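PDB 5T99: glycoside Hydrolase from Bacteroides uniformis, which probably hydrolyses galactosides during agarose breakdown in the gut, as a family 2 glycoside hydrolase that binds the sugar mimic galacto-isofagomine in its pocket. Local coordinates for residues A[187-191]-A[441-445]; A[325-330]-A[353-357]; A[338-344]-A[363-367]; A[597-601]-A[613-617]; A[685-690]-A[702-707]. One frame throughout, in Å; residues are numbered along the deposited sequence.

Contact 1 (A[187-191]-A[441-445]); sequences VYVTT and LDPTR. With EDO (1,2-ethanediol), chain J.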
# COMPACT_ATOMS: atom_id res chain seq x y z
N VAL A 187 23.90 -1.54 -3.68
CA VAL A 187 24.30 -1.72 -2.27
C VAL A 187 23.27 -2.60 -1.55
O VAL A 187 22.07 -2.39 -1.67
CB VAL A 187 24.44 -0.38 -1.53
CG1 VAL A 187 24.78 -0.61 -0.06
CG2 VAL A 187 25.50 0.49 -2.19
N TYR A 188 23.77 -3.56 -0.79
CA TYR A 188 22.95 -4.53 -0.09
C TYR A 188 23.40 -4.53 1.38
O TYR A 188 24.50 -4.96 1.69
CB TYR A 188 23.14 -5.90 -0.77
CG TYR A 188 22.50 -7.10 -0.12
CD1 TYR A 188 21.32 -7.01 0.64
CD2 TYR A 188 23.06 -8.37 -0.31
CE1 TYR A 188 20.75 -8.15 1.21
CE2 TYR A 188 22.48 -9.51 0.24
CZ TYR A 188 21.33 -9.40 1.00
OH TYR A 188 20.80 -10.55 1.56
N VAL A 189 22.53 -4.02 2.27
CA VAL A 189 22.82 -3.79 3.68
C VAL A 189 22.10 -4.83 4.54
O VAL A 189 20.86 -4.91 4.47
CB VAL A 189 22.34 -2.39 4.11
CG1 VAL A 189 22.67 -2.12 5.59
CG2 VAL A 189 22.94 -1.32 3.21
N THR A 190 22.84 -5.59 5.34
CA THR A 190 22.27 -6.57 6.27
C THR A 190 22.80 -6.33 7.68
O THR A 190 23.73 -5.54 7.87
CB THR A 190 22.59 -8.01 5.82
OG1 THR A 190 24.02 -8.19 5.64
CG2 THR A 190 21.85 -8.33 4.51
N THR A 191 22.18 -6.97 8.67
CA THR A 191 22.57 -6.83 10.08
C THR A 191 22.64 -8.20 10.77
O THR A 191 21.70 -8.62 11.47
CB THR A 191 21.62 -5.89 10.86
OG1 THR A 191 20.27 -6.36 10.76
CG2 THR A 191 21.70 -4.49 10.34
N LEU A 441 19.20 -15.02 -3.50
CA LEU A 441 19.38 -13.56 -3.51
C LEU A 441 19.30 -12.88 -2.15
O LEU A 441 20.01 -11.92 -1.91
CB LEU A 441 18.38 -12.90 -4.46
CG LEU A 441 18.59 -13.24 -5.93
CD1 LEU A 441 17.42 -12.74 -6.75
CD2 LEU A 441 19.91 -12.69 -6.48
N ASP A 442 18.42 -13.35 -1.28
CA ASP A 442 18.28 -12.79 0.07
C ASP A 442 17.87 -13.88 1.08
O ASP A 442 16.67 -14.06 1.37
CB ASP A 442 17.29 -11.62 0.08
CG ASP A 442 17.17 -10.97 1.45
OD1 ASP A 442 18.22 -10.84 2.13
OD2 ASP A 442 16.03 -10.61 1.86
N PRO A 443 18.87 -14.61 1.62
CA PRO A 443 18.57 -15.59 2.68
C PRO A 443 18.22 -14.97 4.04
O PRO A 443 17.91 -15.73 4.95
CB PRO A 443 19.85 -16.41 2.78
CG PRO A 443 20.92 -15.47 2.32
CD PRO A 443 20.30 -14.62 1.26
N THR A 444 18.26 -13.64 4.18
CA THR A 444 17.93 -12.97 5.46
C THR A 444 16.43 -12.81 5.72
O THR A 444 16.04 -12.25 6.76
CB THR A 444 18.57 -11.57 5.58
OG1 THR A 444 17.86 -10.64 4.76
CG2 THR A 444 20.04 -11.60 5.18
N ARG A 445 15.61 -13.26 4.77
CA ARG A 445 14.15 -13.17 4.86
C ARG A 445 13.55 -14.44 4.28
O ARG A 445 13.98 -14.89 3.22
CB ARG A 445 13.65 -11.98 4.06
CG ARG A 445 14.03 -10.61 4.63
CD ARG A 445 13.44 -9.51 3.76
NE ARG A 445 13.86 -8.17 4.16
CZ ARG A 445 15.03 -7.59 3.88
NH1 ARG A 445 15.97 -8.22 3.19
NH2 ARG A 445 15.26 -6.36 4.32
C1 EDO J . 17.90 -5.09 6.22
O1 EDO J . 18.36 -5.54 4.92
C2 EDO J . 18.47 -3.73 6.61
O2 EDO J . 17.46 -2.71 6.75

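Contact 2 (A[325-330]-A[353-357]); sequences VNVRAD and SPEFL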
# COMPACT_ATOMS: atom_id res chain seq x y z
N VAL A 325 1.64 7.36 -8.05
CA VAL A 325 2.24 7.37 -6.71
C VAL A 325 2.03 8.73 -6.07
O VAL A 325 2.34 9.76 -6.67
CB VAL A 325 3.74 7.02 -6.70
CG1 VAL A 325 4.36 7.25 -5.32
CG2 VAL A 325 3.95 5.58 -7.10
N ASN A 326 1.48 8.72 -4.87
CA ASN A 326 1.36 9.93 -4.06
C ASN A 326 1.66 9.58 -2.61
O ASN A 326 0.92 8.83 -1.97
CB ASN A 326 -0.03 10.53 -4.22
CG ASN A 326 -0.18 11.85 -3.49
OD1 ASN A 326 -0.16 11.90 -2.25
ND2 ASN A 326 -0.36 12.92 -4.25
N VAL A 327 2.72 10.17 -2.08
CA VAL A 327 3.25 9.82 -0.76
C VAL A 327 2.20 10.06 0.34
O VAL A 327 1.98 9.19 1.18
CB VAL A 327 4.57 10.59 -0.45
CG1 VAL A 327 5.04 10.35 0.98
CG2 VAL A 327 5.65 10.20 -1.45
N ARG A 328 1.56 11.23 0.32
CA ARG A 328 0.55 11.55 1.34
C ARG A 328 -0.65 10.61 1.31
O ARG A 328 -1.11 10.18 2.37
CB ARG A 328 0.09 13.01 1.25
CG ARG A 328 -1.01 13.40 2.25
CD ARG A 328 -0.69 13.08 3.71
NE ARG A 328 -1.90 13.12 4.55
CZ ARG A 328 -2.02 12.60 5.77
NH1 ARG A 328 -1.02 11.96 6.38
NH2 ARG A 328 -3.19 12.72 6.41
N ALA A 329 -1.13 10.27 0.12
CA ALA A 329 -2.23 9.29 -0.01
C ALA A 329 -1.89 7.98 0.69
O ALA A 329 -2.70 7.46 1.45
CB ALA A 329 -2.56 9.04 -1.48
N ASP A 330 -0.69 7.46 0.42
CA ASP A 330 -0.21 6.21 1.06
C ASP A 330 -0.02 6.38 2.57
O ASP A 330 -0.46 5.53 3.34
CB ASP A 330 1.11 5.71 0.43
CG ASP A 330 0.92 4.95 -0.89
OD1 ASP A 330 -0.21 4.62 -1.27
OD2 ASP A 330 1.92 4.66 -1.55
N SER A 353 5.02 0.32 -4.75
CA SER A 353 5.97 1.37 -5.11
C SER A 353 7.07 1.40 -4.05
O SER A 353 6.84 0.98 -2.92
CB SER A 353 5.27 2.70 -5.16
OG SER A 353 4.80 3.02 -3.88
N PRO A 354 8.27 1.89 -4.41
CA PRO A 354 9.29 2.10 -3.36
C PRO A 354 8.80 3.03 -2.24
O PRO A 354 9.07 2.77 -1.07
CB PRO A 354 10.45 2.73 -4.13
CG PRO A 354 10.27 2.29 -5.54
CD PRO A 354 8.79 2.22 -5.75
N GLU A 355 8.06 4.07 -2.61
CA GLU A 355 7.58 5.07 -1.66
C GLU A 355 6.69 4.43 -0.60
O GLU A 355 6.81 4.74 0.60
CB GLU A 355 6.82 6.21 -2.37
CG GLU A 355 7.71 7.19 -3.15
CD GLU A 355 8.24 6.63 -4.46
OE1 GLU A 355 7.64 5.67 -5.01
OE2 GLU A 355 9.27 7.16 -4.95
N PHE A 356 5.84 3.51 -1.04
CA PHE A 356 4.97 2.79 -0.11
C PHE A 356 5.81 2.06 0.95
O PHE A 356 5.49 2.13 2.13
CB PHE A 356 4.07 1.81 -0.87
CG PHE A 356 3.16 1.01 0.02
CD1 PHE A 356 1.95 1.53 0.43
CD2 PHE A 356 3.53 -0.26 0.46
CE1 PHE A 356 1.11 0.82 1.27
CE2 PHE A 356 2.69 -0.99 1.30
CZ PHE A 356 1.48 -0.44 1.71
N LEU A 357 6.88 1.39 0.51
CA LEU A 357 7.77 0.66 1.42
C LEU A 357 8.60 1.58 2.30
O LEU A 357 8.87 1.23 3.46
CB LEU A 357 8.68 -0.31 0.65
CG LEU A 357 7.91 -1.44 -0.05
CD1 LEU A 357 8.84 -2.25 -0.93
CD2 LEU A 357 7.21 -2.36 0.94
O HOH W 1 2.13 3.55 -3.95

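Contact 3 (A[338-344]-A[363-367]); sequences KEMGVNA and MGLVV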
# COMPACT_ATOMS: atom_id res chain seq x y z
N LYS A 338 -2.97 1.89 10.96
CA LYS A 338 -2.36 1.84 12.31
C LYS A 338 -3.35 2.19 13.45
O LYS A 338 -3.25 1.63 14.54
CB LYS A 338 -1.09 2.69 12.41
CG LYS A 338 0.13 1.99 11.84
CD LYS A 338 1.30 2.93 11.53
CE LYS A 338 1.96 3.52 12.78
NZ LYS A 338 2.46 2.48 13.70
N GLU A 339 -4.32 3.06 13.16
CA GLU A 339 -5.40 3.38 14.12
C GLU A 339 -6.32 2.18 14.39
O GLU A 339 -6.84 2.03 15.49
CB GLU A 339 -6.21 4.60 13.66
CG GLU A 339 -5.48 5.92 13.93
CD GLU A 339 -6.08 7.11 13.20
OE1 GLU A 339 -7.30 7.11 12.87
OE2 GLU A 339 -5.32 8.08 12.96
N MET A 340 -6.49 1.34 13.37
CA MET A 340 -7.23 0.07 13.52
C MET A 340 -6.48 -1.01 14.33
O MET A 340 -7.08 -2.01 14.69
CB MET A 340 -7.59 -0.49 12.13
CG MET A 340 -8.82 -1.39 12.11
SD MET A 340 -9.45 -1.72 10.45
CE MET A 340 -8.36 -3.07 10.00
N GLY A 341 -5.17 -0.83 14.59
CA GLY A 341 -4.34 -1.83 15.26
C GLY A 341 -3.52 -2.68 14.30
O GLY A 341 -2.95 -3.71 14.70
N VAL A 342 -3.43 -2.25 13.04
CA VAL A 342 -2.66 -2.95 12.02
C VAL A 342 -1.16 -2.76 12.27
O VAL A 342 -0.69 -1.62 12.40
CB VAL A 342 -3.01 -2.45 10.60
CG1 VAL A 342 -2.12 -3.09 9.54
CG2 VAL A 342 -4.47 -2.73 10.29
N ASN A 343 -0.43 -3.87 12.34
CA ASN A 343 1.03 -3.84 12.42
C ASN A 343 1.72 -4.51 11.22
O ASN A 343 2.95 -4.63 11.20
CB ASN A 343 1.49 -4.52 13.72
CG ASN A 343 1.28 -6.02 13.69
OD1 ASN A 343 0.38 -6.51 13.01
ND2 ASN A 343 2.10 -6.76 14.43
N ALA A 344 0.95 -4.95 10.23
CA ALA A 344 1.50 -5.74 9.13
C ALA A 344 0.72 -5.58 7.83
O ALA A 344 -0.49 -5.41 7.85
CB ALA A 344 1.57 -7.20 9.53
N MET A 363 7.08 3.94 9.44
CA MET A 363 5.92 3.77 10.34
C MET A 363 5.91 2.44 11.13
O MET A 363 4.95 2.16 11.85
CB MET A 363 4.63 3.93 9.53
CG MET A 363 4.42 5.35 8.99
SD MET A 363 3.14 5.49 7.73
CE MET A 363 1.70 5.19 8.73
N GLY A 364 6.96 1.63 10.97
CA GLY A 364 7.15 0.44 11.79
C GLY A 364 6.27 -0.74 11.46
O GLY A 364 6.01 -1.57 12.33
N LEU A 365 5.83 -0.84 10.21
CA LEU A 365 4.98 -1.95 9.78
C LEU A 365 5.82 -3.04 9.12
O LEU A 365 6.72 -2.74 8.35
CB LEU A 365 3.95 -1.45 8.77
CG LEU A 365 2.93 -0.43 9.28
CD1 LEU A 365 2.16 0.14 8.09
CD2 LEU A 365 1.96 -1.05 10.28
N VAL A 366 5.51 -4.31 9.41
CA VAL A 366 6.19 -5.42 8.75
C VAL A 366 5.43 -5.76 7.48
O VAL A 366 4.21 -5.63 7.43
CB VAL A 366 6.44 -6.63 9.68
CG1 VAL A 366 7.42 -6.22 10.77
CG2 VAL A 366 5.17 -7.19 10.29
N VAL A 367 6.17 -6.16 6.44
CA VAL A 367 5.62 -6.33 5.11
C VAL A 367 5.95 -7.70 4.47
O VAL A 367 7.10 -8.15 4.50
CB VAL A 367 6.11 -5.21 4.17
CG1 VAL A 367 5.58 -5.42 2.75
CG2 VAL A 367 5.68 -3.85 4.70

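Contact 4 (A[597-601]-A[613-617]); sequences KDRFY and VHILP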
# COMPACT_ATOMS: atom_id res chain seq x y z
N LYS A 597 -15.73 1.96 8.00
CA LYS A 597 -17.03 1.30 8.14
C LYS A 597 -17.08 0.80 9.56
O LYS A 597 -16.09 0.92 10.30
CB LYS A 597 -17.15 0.13 7.17
CG LYS A 597 -16.97 0.50 5.71
CD LYS A 597 -16.91 -0.75 4.83
CE LYS A 597 -16.45 -0.40 3.41
NZ LYS A 597 -16.17 -1.58 2.55
N ASP A 598 -18.20 0.21 9.96
CA ASP A 598 -18.30 -0.35 11.32
C ASP A 598 -17.26 -1.46 11.54
O ASP A 598 -16.86 -1.69 12.67
CB ASP A 598 -19.70 -0.92 11.59
CG ASP A 598 -20.78 0.12 11.52
OD1 ASP A 598 -20.68 1.15 12.23
OD2 ASP A 598 -21.73 -0.09 10.73
N ARG A 599 -16.86 -2.12 10.46
CA ARG A 599 -15.88 -3.21 10.48
C ARG A 599 -14.53 -2.78 11.04
O ARG A 599 -13.90 -3.53 11.79
CB ARG A 599 -15.71 -3.79 9.07
CG ARG A 599 -14.89 -5.08 9.01
CD ARG A 599 -15.66 -6.21 8.30
NE ARG A 599 -16.27 -5.77 7.05
CZ ARG A 599 -15.61 -5.53 5.92
NH1 ARG A 599 -14.29 -5.69 5.83
NH2 ARG A 599 -16.29 -5.11 4.84
N PHE A 600 -14.10 -1.57 10.67
CA PHE A 600 -12.95 -0.91 11.29
C PHE A 600 -12.94 -1.02 12.81
O PHE A 600 -11.90 -1.32 13.40
CB PHE A 600 -12.92 0.57 10.90
CG PHE A 600 -11.84 1.38 11.57
CD1 PHE A 600 -10.60 1.57 10.96
CD2 PHE A 600 -12.09 2.02 12.78
CE1 PHE A 600 -9.63 2.35 11.57
CE2 PHE A 600 -11.11 2.80 13.40
CZ PHE A 600 -9.88 2.97 12.79
N TYR A 601 -14.09 -0.79 13.43
CA TYR A 601 -14.20 -0.77 14.89
C TYR A 601 -14.22 -2.16 15.48
O TYR A 601 -13.71 -2.35 16.58
CB TYR A 601 -15.40 0.07 15.33
CG TYR A 601 -15.26 1.49 14.87
CD1 TYR A 601 -14.47 2.39 15.58
CD2 TYR A 601 -15.85 1.92 13.68
CE1 TYR A 601 -14.29 3.70 15.14
CE2 TYR A 601 -15.70 3.23 13.24
CZ TYR A 601 -14.90 4.10 13.97
OH TYR A 601 -14.73 5.38 13.53
N VAL A 613 -15.13 2.27 22.30
CA VAL A 613 -16.45 1.72 22.20
C VAL A 613 -17.04 2.32 20.93
O VAL A 613 -16.75 3.47 20.58
CB VAL A 613 -17.29 2.02 23.47
CG1 VAL A 613 -17.61 3.51 23.59
CG2 VAL A 613 -18.57 1.19 23.50
N HIS A 614 -17.81 1.51 20.22
CA HIS A 614 -18.45 1.95 18.99
C HIS A 614 -19.81 1.27 18.89
O HIS A 614 -19.95 0.10 19.28
CB HIS A 614 -17.57 1.63 17.78
CG HIS A 614 -18.24 1.83 16.46
ND1 HIS A 614 -18.21 3.03 15.78
CD2 HIS A 614 -18.93 0.97 15.67
CE1 HIS A 614 -18.86 2.90 14.64
NE2 HIS A 614 -19.31 1.66 14.55
N ILE A 615 -20.78 2.00 18.36
CA ILE A 615 -22.16 1.58 18.34
C ILE A 615 -22.67 1.63 16.90
O ILE A 615 -22.24 2.47 16.09
CB ILE A 615 -23.03 2.42 19.31
CG1 ILE A 615 -24.47 1.92 19.33
CG2 ILE A 615 -23.00 3.90 18.96
CD1 ILE A 615 -25.28 2.42 20.51
N LEU A 616 -23.55 0.68 16.58
CA LEU A 616 -24.24 0.64 15.30
C LEU A 616 -25.61 -0.03 15.51
O LEU A 616 -25.76 -0.84 16.43
CB LEU A 616 -23.38 -0.04 14.21
CG LEU A 616 -22.73 -1.44 14.20
CD1 LEU A 616 -21.94 -1.76 15.45
CD2 LEU A 616 -23.73 -2.54 13.88
N PRO A 617 -26.63 0.31 14.70
CA PRO A 617 -26.55 1.19 13.53
C PRO A 617 -26.73 2.66 13.89
O PRO A 617 -26.50 3.02 15.04
CB PRO A 617 -27.71 0.69 12.65
CG PRO A 617 -28.70 0.19 13.63
CD PRO A 617 -27.90 -0.42 14.74
O HOH W 2 -22.66 3.59 12.88

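Contact 5 (A[685-690]-A[702-707]); sequences PGELTV and EKTIRT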
# COMPACT_ATOMS: atom_id res chain seq x y z
N PRO A 685 -37.49 7.37 19.08
CA PRO A 685 -36.46 8.31 18.63
C PRO A 685 -35.85 9.13 19.76
O PRO A 685 -36.33 9.09 20.89
CB PRO A 685 -37.21 9.22 17.64
CG PRO A 685 -38.62 9.16 18.06
CD PRO A 685 -38.84 7.77 18.62
N GLY A 686 -34.77 9.84 19.44
CA GLY A 686 -34.01 10.65 20.41
C GLY A 686 -32.54 10.26 20.42
O GLY A 686 -31.90 10.24 19.36
N GLU A 687 -32.00 9.94 21.61
CA GLU A 687 -30.58 9.62 21.74
C GLU A 687 -30.25 8.30 22.45
O GLU A 687 -30.75 8.01 23.54
CB GLU A 687 -29.81 10.80 22.35
CG GLU A 687 -29.91 11.03 23.86
CD GLU A 687 -29.12 12.27 24.30
OE1 GLU A 687 -28.56 12.99 23.44
OE2 GLU A 687 -29.05 12.52 25.52
N LEU A 688 -29.39 7.52 21.79
CA LEU A 688 -28.96 6.21 22.24
C LEU A 688 -27.48 6.30 22.66
O LEU A 688 -26.61 6.59 21.82
CB LEU A 688 -29.14 5.22 21.08
CG LEU A 688 -28.91 3.74 21.32
CD1 LEU A 688 -29.85 3.22 22.40
CD2 LEU A 688 -29.11 2.97 20.02
N THR A 689 -27.21 6.07 23.94
CA THR A 689 -25.87 6.25 24.49
C THR A 689 -25.30 4.92 25.01
O THR A 689 -25.99 4.18 25.70
CB THR A 689 -25.88 7.31 25.60
OG1 THR A 689 -26.30 8.57 25.05
CG2 THR A 689 -24.50 7.48 26.22
N VAL A 690 -24.05 4.64 24.67
CA VAL A 690 -23.35 3.44 25.14
C VAL A 690 -22.21 3.85 26.05
O VAL A 690 -21.46 4.78 25.74
CB VAL A 690 -22.84 2.53 23.98
CG1 VAL A 690 -21.85 3.25 23.06
CG2 VAL A 690 -22.21 1.27 24.56
N GLU A 702 -17.27 6.30 26.10
CA GLU A 702 -18.69 6.38 25.77
C GLU A 702 -18.96 7.07 24.42
O GLU A 702 -18.18 7.91 23.98
CB GLU A 702 -19.52 6.99 26.93
CG GLU A 702 -19.67 8.50 27.03
CD GLU A 702 -20.70 8.90 28.10
OE1 GLU A 702 -20.63 8.40 29.24
OE2 GLU A 702 -21.60 9.71 27.79
N LYS A 703 -20.05 6.66 23.78
CA LYS A 703 -20.49 7.28 22.54
C LYS A 703 -22.00 7.46 22.59
O LYS A 703 -22.71 6.68 23.23
CB LYS A 703 -20.14 6.43 21.31
CG LYS A 703 -18.65 6.22 21.07
CD LYS A 703 -17.95 7.48 20.57
CE LYS A 703 -16.46 7.21 20.39
NZ LYS A 703 -15.74 8.41 19.91
N THR A 704 -22.46 8.50 21.91
CA THR A 704 -23.87 8.83 21.82
C THR A 704 -24.20 9.01 20.34
O THR A 704 -23.46 9.70 19.63
CB THR A 704 -24.17 10.13 22.61
OG1 THR A 704 -24.11 9.86 24.01
CG2 THR A 704 -25.55 10.70 22.28
N ILE A 705 -25.30 8.41 19.90
CA ILE A 705 -25.87 8.71 18.57
C ILE A 705 -27.29 9.28 18.72
O ILE A 705 -28.03 8.92 19.64
CB ILE A 705 -25.88 7.50 17.60
CG1 ILE A 705 -26.62 6.29 18.20
CG2 ILE A 705 -24.46 7.11 17.22
CD1 ILE A 705 -26.86 5.18 17.20
N ARG A 706 -27.65 10.16 17.79
CA ARG A 706 -28.93 10.87 17.83
C ARG A 706 -29.72 10.65 16.55
O ARG A 706 -29.14 10.62 15.46
CB ARG A 706 -28.68 12.36 18.07
CG ARG A 706 -28.13 12.65 19.45
CD ARG A 706 -27.95 14.13 19.70
NE ARG A 706 -27.43 14.40 21.05
CZ ARG A 706 -26.16 14.28 21.43
NH1 ARG A 706 -25.21 13.86 20.58
NH2 ARG A 706 -25.82 14.56 22.69
N THR A 707 -31.04 10.50 16.69
CA THR A 707 -31.96 10.61 15.57
C THR A 707 -31.76 11.99 14.97
O THR A 707 -31.95 12.98 15.67
CB THR A 707 -33.44 10.50 16.02
OG1 THR A 707 -33.61 9.37 16.90
CG2 THR A 707 -34.37 10.36 14.82

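Contact 1 (A[187-191]-A[441-445])
Y188 reaches from strand 180-194 and puts its hydroxyl on the carboxylate of D442, in the turn that follows helix 427-441. The tyrosine side chain stands away from the strand with CG anti to the backbone N (chi1 173°). Its OH donates to D442 OD1 over 2.7 Å. The ring and the carboxylate are turned nearly perpendicular, 82° apart. OD1 lies at the ring edge, and the hydroxyl meets it on the anti side, somewhat out of the carboxylate plane. T444 OG1 donates to the same OD1 from the syn side, also at 2.7 Å. One oxygen is therefore gripped from two directions. The other oxygen, OD2, forms a salt bridge with R445 NH1 at 2.7 Å. OD2 lies in the guanidinium plane, but NH1 approaches from above the carboxylate plane. W412 NE1 donates to OD2 as well. Beside this polar group the methyls T190 CG2 and T444 CG2 touch at 3.8 Å. An ethanediol, probably from the crystallisation liquor, lies near V189 O, with its O1 2.6 Å away, and R445 NH2 makes a weak bond to it.

The D442-R445 segment is a type I beta turn, and the aspartate ties its first residue to its last. Without the carboxylate, with an alanine here, Y188 OH, T444 OG1, R445 NH1 and W412 NE1 are likely to lose a shared acceptor and the turn to flex. R404 makes a cation-pi contact with the Y188 ring. The chemistry implies a polar seam between the beta domain and the barrel, centred on one buried carboxylate whose charge is probably balanced by R445.

Contact 2 (A[325-330]-A[353-357])
V325 and E355 pack against each other at the starts of two helices. V325 CG1 meets the bent E355 side chain at about a right angle. Its nearest atom there is the carboxylate oxygen OE1, at 3.7 Å, and contacts with CB and CG make up the apolar part. The other methyl, CG2, packs on S353 CB at 3.7 Å. V327, the first residue of helix 327-339, brings CG2 to E355 CG, at 4.0 Å. The glutamate chain folds back at chi2 (75°), which lays its aliphatic part against both valines.

The second group of contacts sets a carboxylate against an aromatic ring. D330 OD2 lies 3.6 Å from F356 CB and close to CD1. It sits at the ring edge, near the ring plane, and the two planes are 86° apart. Ring C-H groups at such an edge carry a slight positive charge, which probably suits the carboxylate.

The third group is polar. A water donates to D330 OD2 at 2.7 Å and hydrogen-bonds S353 OG, bridging the two segments. The other carboxylate oxygen, D330 OD1, accepts from N318 ND2. Were D330 a leucine, the water and N318 ND2 would probably lose their acceptor.

Both helices are capped at their N-termini. A329 N donates to N326 OD1 at 3.0 Å, and F356 N donates to S353 OG at 3.1 Å. The S353 hydroxyl thus serves both the cap and the water. Helices 327-339 and 354-363, packed side by side with strand 344-346 between them in sequence, are typical of the helical layer of a TIM barrel.

Contact 3 (A[338-344]-A[363-367])
K338 and M363 meet at the ends of two helices, where the lysine ammonium reaches a backbone carbonyl. K338 NZ donates to M363 O over 3.1 Å, nearly along the C=O axis. Bends at chi3 and chi4 of the lysine (69° and 58°) curl its tip onto that oxygen. The second hydrogen bond is of the backbone, from V366 N to N343 O at 3.1 Å. Q262 NE2 donates to N343 O as well.

Van der Waals contacts lie between these bonds. The methyl M363 CE rests on K338 CD at 3.6 Å, with the two chains running obliquely to each other. L365 sends CD2 back into the connection between helix and strand. There it touches K338 CG, meets the carbonyl oxygen V342 O at 3.4 Å and lies against the N343 carbonyl carbon. On the sheet, A344 CB packs against V366 CG2 at 3.7 Å, on the same face.

A weaker contact joins the strands, with A344 CA 3.2 Å from V366 O in CA-H...O geometry. A344 and V366 form a parallel bridge.

Each helix ends in a Schellman motif, closed by G341 and G364 at positive phi. Each glycine then leads into a neighbouring parallel strand, 344-346 or 366-370. Helices alternating with adjacent parallel strands in this way mark the beta-alpha-beta units of the TIM barrel.

Contact 4 (A[597-601]-A[613-617])
H614 lies flat against the ring of Y601 and hydrogen-bonds D598 at its edge. The two rings form an offset stack, with centroids 3.8 Å apart and planes only 5° from parallel. Y601 CD2 sits over the middle of the imidazole, 3.3 Å from H614 CE1. Y601 CB adds a CH-pi contact over the same ring, 3.9 Å from its centroid. H614 ND1 lies over the tyrosine face, toward its rim.

The imidazole is also held at its edge. H614 NE2 donates to D598 OD1 at 2.7 Å, with an N-H...acceptor angle of 161°. The oxygen lies in the imidazole plane and is met on its anti side. Stack and bond together fix the rotation of the histidine, and the nearby carboxylate would probably polarise the ring. The histidine reaches both partners with CG anti to the backbone N (chi1 170°). L616 CB packs on D598 OD1 at 3.6 Å, and a water donates to OD1 at 3.2 Å.

A second shell positions these groups. Y505 OH and S522 OG hydrogen-bond D598 OD2, so both carboxylate oxygens are engaged. The face of the Y601 ring opposite H614 carries F600 CD2, 3.5 Å above the plane.

The contact joins the first turn of helix 598-607 to strand 613-616, an outermost strand of a three-stranded antiparallel sheet. H614 and L616 point from that strand toward the helix. V613 and I615 turn away from the helix; their side chains touch strands 687-693 and 699-706. Strand 626-633 pairs along the strand's edge.

Contact 5 (A[685-690]-A[702-707])
E687 and R706 face each other across the antiparallel beta hairpin of strands 687-693 and 699-706. The hairpin forms part of a four-stranded sheet, with 699-706 as an outermost strand. The E687 side chain can be followed outward. CB lies 3.7 Å from I705 O and close to R706 CG. The next bond sets CG between the backbone N and the carbonyl carbon (chi1 78°), and the chain then runs extended alongside the arginine, pointing the same way. At the tip OE1 forms a salt bridge with R706 NE at 3.0 Å, and R706 NH2 is also near. The carboxylate and guanidinium planes are 66° apart, so the two groups do not meet flat. T704 CG2 sits over one face of the guanidinium.

On the same face of the sheet, T689 OG1 and T704 OG1 share a hydrogen bond of 2.7 Å. L688, V690, I705 and K703 project from the other face, where L688 CB packs on I705 CG1 at 4.0 Å. I615 and V613 of strand 613-616 lie against that face.

The backbone pairs regularly. L688 with I705 and V690 with K703 are hydrogen-bonded pairs, each with two bonds. Beyond the strand ends, T707 N donates to G686 O at 2.8 Å. W619 O is a second partner of the T707 hydroxyl. In the last link, G686 N donates to T707 OG1 at 2.8 Å.

Contacts 2 and 3 belong to the TIM barrel. Both use helix 327-339, their segments alternate along the chain, and L357 of one touches V367 of the other. Contact 1 spans 250 residues and brackets both in sequence. It ties strand 180-194 to the barrel, about 23 Å from each between centres. Contacts 4 and 5 come later in the chain, on the far side of its centre from contact 1. Their centres are about 14 Å apart, and V613 packs on V690. Contact 3 meets contact 4 where M340 packs on F600. The series thus runs from a beta domain that precedes the barrel in the chain, through the barrel, to a later beta domain.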